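Probable oxidoreductase (Mycobacterium abscessus, PDB 4EYE) probably catalyses an NAD(P)H-dependent oxidation-reduction, as quinone oxidoreductases of the medium-chain dehydrogenase/reductase superfamily do. Local coordinates at residues A226-V231 and V244-S249. Sequence-based numbering, arbitrary orientation.
Sequences AGVDMV and VRTLAS
Val228 and Leu247 form a short parallel beta bridge in which the backbone N and O of Val228, in successive peptide groups, each bond to the segment 244-249. Val228 N donates to Thr246 O at 2.8 Å, in the carbonyl plane. Val228 O accepts from Ala248 N, also at 2.8 Å; this bond is nearly straight at the hydrogen, although the donor is tilted from the carbonyl plane. Just before the bridge, Gly227 brings its CA to 3.1 Å from Thr246 O. With no side chain, Gly227 lets the two backbones come this close, and its positive phi of 88° is one that glycine adopts readily. Ala248 suits the next place because its single methyl fits against two carbonyls, Ala248 CB lying 3.2 Å from Ala226 O. A water then joins Ala226 O to Ser249 N where the paired backbones separate.

Beyond the bridge, methyls gather around the Thr246 hydroxyl. Val231 CG2, anti to its own carbonyl carbon, meets Leu247 CD2 at 3.7 Å and Thr246 OG1 at 3.6 Å, crossing both side chains at about a right angle. Val228 CG2 also lies beside Thr246 OG1. That hydroxyl can sit among methyls because it bonds to Ala243 O, one turn back in helix 240-245, while Leu247 N bonds to Val244 O.

Asp229, at a corner of the chain, directs OD2 to Thr162 N, linking this segment to the start of strand 162-165. Val228 and Thr246 pack on Val219 of helix 215-222 and on Leu164. The bridge thus ties the entrance of strand 228-233 to the exit of helix 240-245, within the beta-alpha-beta unit leading to neighbouring parallel strand 251-255 of the Rossmann-type domain.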
ATOM      1  N   ALA A 226       9.834   5.136 -28.427  1.00 40.18           N
ATOM      2  CA  ALA A 226       9.214   3.784 -28.470  1.00 39.00           C
ATOM      3  C   ALA A 226       8.040   3.653 -27.511  1.00 38.51           C
ATOM      4  O   ALA A 226       7.170   2.782 -27.677  1.00 39.13           O
ATOM      5  CB  ALA A 226      10.246   2.729 -28.133  1.00 37.70           C
ATOM      6  N   GLY A 227       8.011   4.510 -26.493  1.00 36.59           N
ATOM      7  CA  GLY A 227       6.967   4.420 -25.482  1.00 34.17           C
ATOM      8  C   GLY A 227       7.334   3.471 -24.350  1.00 31.55           C
ATOM      9  O   GLY A 227       8.360   2.786 -24.388  1.00 31.98           O
ATOM     10  N   VAL A 228       6.501   3.423 -23.320  1.00 28.87           N
ATOM     11  CA  VAL A 228       6.805   2.519 -22.211  1.00 27.17           C
ATOM     12  C   VAL A 228       6.094   1.205 -22.394  1.00 26.26           C
ATOM     13  O   VAL A 228       5.059   1.140 -23.041  1.00 26.90           O
ATOM     14  CB  VAL A 228       6.451   3.127 -20.852  1.00 26.25           C
ATOM     15  CG1 VAL A 228       7.260   4.404 -20.673  1.00 25.99           C
ATOM     16  CG2 VAL A 228       4.950   3.390 -20.753  1.00 25.79           C
ATOM     17  N   ASP A 229       6.622   0.167 -21.769  1.00 25.21           N
ATOM     18  CA  ASP A 229       6.010  -1.156 -21.855  1.00 24.56           C
ATOM     19  C   ASP A 229       4.831  -1.320 -20.943  1.00 23.78           C
ATOM     20  O   ASP A 229       3.912  -2.080 -21.245  1.00 23.99           O
ATOM     21  CB  ASP A 229       7.040  -2.191 -21.517  1.00 24.42           C
ATOM     22  CG  ASP A 229       8.206  -2.137 -22.468  1.00 24.79           C
ATOM     23  OD1 ASP A 229       7.962  -2.341 -23.673  1.00 24.72           O
ATOM     24  OD2 ASP A 229       9.331  -1.922 -22.007  1.00 24.62           O
ATOM     25  N   MET A 230       4.871  -0.596 -19.833  1.00 22.90           N
ATOM     26  CA  MET A 230       3.869  -0.683 -18.799  1.00 22.50           C
ATOM     27  C   MET A 230       3.685   0.638 -18.103  1.00 22.18           C
ATOM     28  O   MET A 230       4.639   1.372 -17.858  1.00 22.11           O
ATOM     29  CB  MET A 230       4.281  -1.745 -17.759  1.00 22.13           C
ATOM     30  CG  MET A 230       3.247  -1.963 -16.647  1.00 21.81           C
ATOM     31  SD  MET A 230       3.806  -3.266 -15.514  1.00 21.35           S
ATOM     32  CE  MET A 230       3.807  -4.673 -16.631  1.00 21.31           C
ATOM     33  N   VAL A 231       2.442   0.928 -17.756  1.00 22.09           N
ATOM     34  CA  VAL A 231       2.121   2.094 -16.981  1.00 21.94           C
ATOM     35  C   VAL A 231       1.441   1.606 -15.711  1.00 21.81           C
ATOM     36  O   VAL A 231       0.552   0.746 -15.770  1.00 22.29           O
ATOM     37  CB  VAL A 231       1.196   3.071 -17.763  1.00 22.11           C
ATOM     38  CG1 VAL A 231       0.612   4.111 -16.822  1.00 21.73           C
ATOM     39  CG2 VAL A 231       1.913   3.709 -18.948  1.00 22.10           C
ATOM     40  N   VAL A 244      -2.232   6.602 -21.651  1.00 44.75           N
ATOM     41  CA  VAL A 244      -2.347   5.671 -22.764  1.00 45.23           C
ATOM     42  C   VAL A 244      -1.420   6.074 -23.897  1.00 46.01           C
ATOM     43  O   VAL A 244      -0.738   5.223 -24.473  1.00 46.15           O
ATOM     44  CB  VAL A 244      -3.820   5.561 -23.219  1.00 47.05           C
ATOM     45  CG1 VAL A 244      -3.971   4.644 -24.432  1.00 48.41           C
ATOM     46  CG2 VAL A 244      -4.672   5.044 -22.076  1.00 45.12           C
ATOM     47  N   ARG A 245      -1.321   7.376 -24.164  1.00 47.74           N
ATOM     48  CA  ARG A 245      -0.445   7.899 -25.220  1.00 49.58           C
ATOM     49  C   ARG A 245       1.024   7.564 -25.043  1.00 46.94           C
ATOM     50  O   ARG A 245       1.798   7.614 -26.007  1.00 45.87           O
ATOM     51  CB  ARG A 245      -0.577   9.442 -25.350  1.00 54.19           C
ATOM     52  CG  ARG A 245      -1.590   9.905 -26.397  1.00 59.84           C
ATOM     53  CD  ARG A 245      -2.005  11.377 -26.259  1.00 64.10           C
ATOM     54  NE  ARG A 245      -0.966  12.325 -26.644  1.00 67.77           N
ATOM     55  CZ  ARG A 245      -0.368  13.193 -25.823  1.00 70.11           C
ATOM     56  NH1 ARG A 245       0.563  14.014 -26.308  1.00 73.69           N
ATOM     57  NH2 ARG A 245      -0.695  13.273 -24.529  1.00 68.96           N
ATOM     58  N   THR A 246       1.444   7.255 -23.816  1.00 32.55           N
ATOM     59  CA  THR A 246       2.861   6.944 -23.605  1.00 31.25           C
ATOM     60  C   THR A 246       3.192   5.474 -23.937  1.00 30.65           C
ATOM     61  O   THR A 246       4.349   5.077 -23.894  1.00 30.94           O
ATOM     62  CB  THR A 246       3.299   7.272 -22.147  1.00 30.20           C
ATOM     63  OG1 THR A 246       2.695   6.348 -21.246  1.00 28.16           O
ATOM     64  CG2 THR A 246       2.906   8.724 -21.751  1.00 29.59           C
ATOM     65  N   LEU A 247       2.186   4.668 -24.254  1.00 31.65           N
ATOM     66  CA  LEU A 247       2.386   3.208 -24.312  1.00 31.59           C
ATOM     67  C   LEU A 247       3.024   2.747 -25.608  1.00 32.23           C
ATOM     68  O   LEU A 247       2.683   3.241 -26.688  1.00 32.86           O
ATOM     69  CB  LEU A 247       1.066   2.478 -24.142  1.00 31.26           C
ATOM     70  CG  LEU A 247       0.530   2.412 -22.726  1.00 30.93           C
ATOM     71  CD1 LEU A 247      -0.923   1.937 -22.801  1.00 31.54           C
ATOM     72  CD2 LEU A 247       1.391   1.494 -21.864  1.00 30.18           C
ATOM     73  N   ALA A 248       3.951   1.800 -25.491  1.00 32.07           N
ATOM     74  CA  ALA A 248       4.516   1.131 -26.658  1.00 31.74           C
ATOM     75  C   ALA A 248       3.463   0.244 -27.263  1.00 32.51           C
ATOM     76  O   ALA A 248       2.398  -0.011 -26.657  1.00 31.34           O
ATOM     77  CB  ALA A 248       5.718   0.293 -26.262  1.00 31.31           C
ATOM     78  N   SER A 249       3.786  -0.266 -28.448  1.00 32.82           N
ATOM     79  CA  SER A 249       3.034  -1.366 -29.019  1.00 32.95           C
ATOM     80  C   SER A 249       2.988  -2.525 -28.038  1.00 31.50           C
ATOM     81  O   SER A 249       3.994  -2.896 -27.481  1.00 31.46           O
ATOM     82  CB  SER A 249       3.667  -1.840 -30.340  1.00 34.29           C
ATOM     83  OG  SER A 249       3.086  -3.078 -30.732  1.00 34.52           O
TER
HETATM   84  O   HOH W   1       6.098   0.632 -29.476  1.00 39.32           O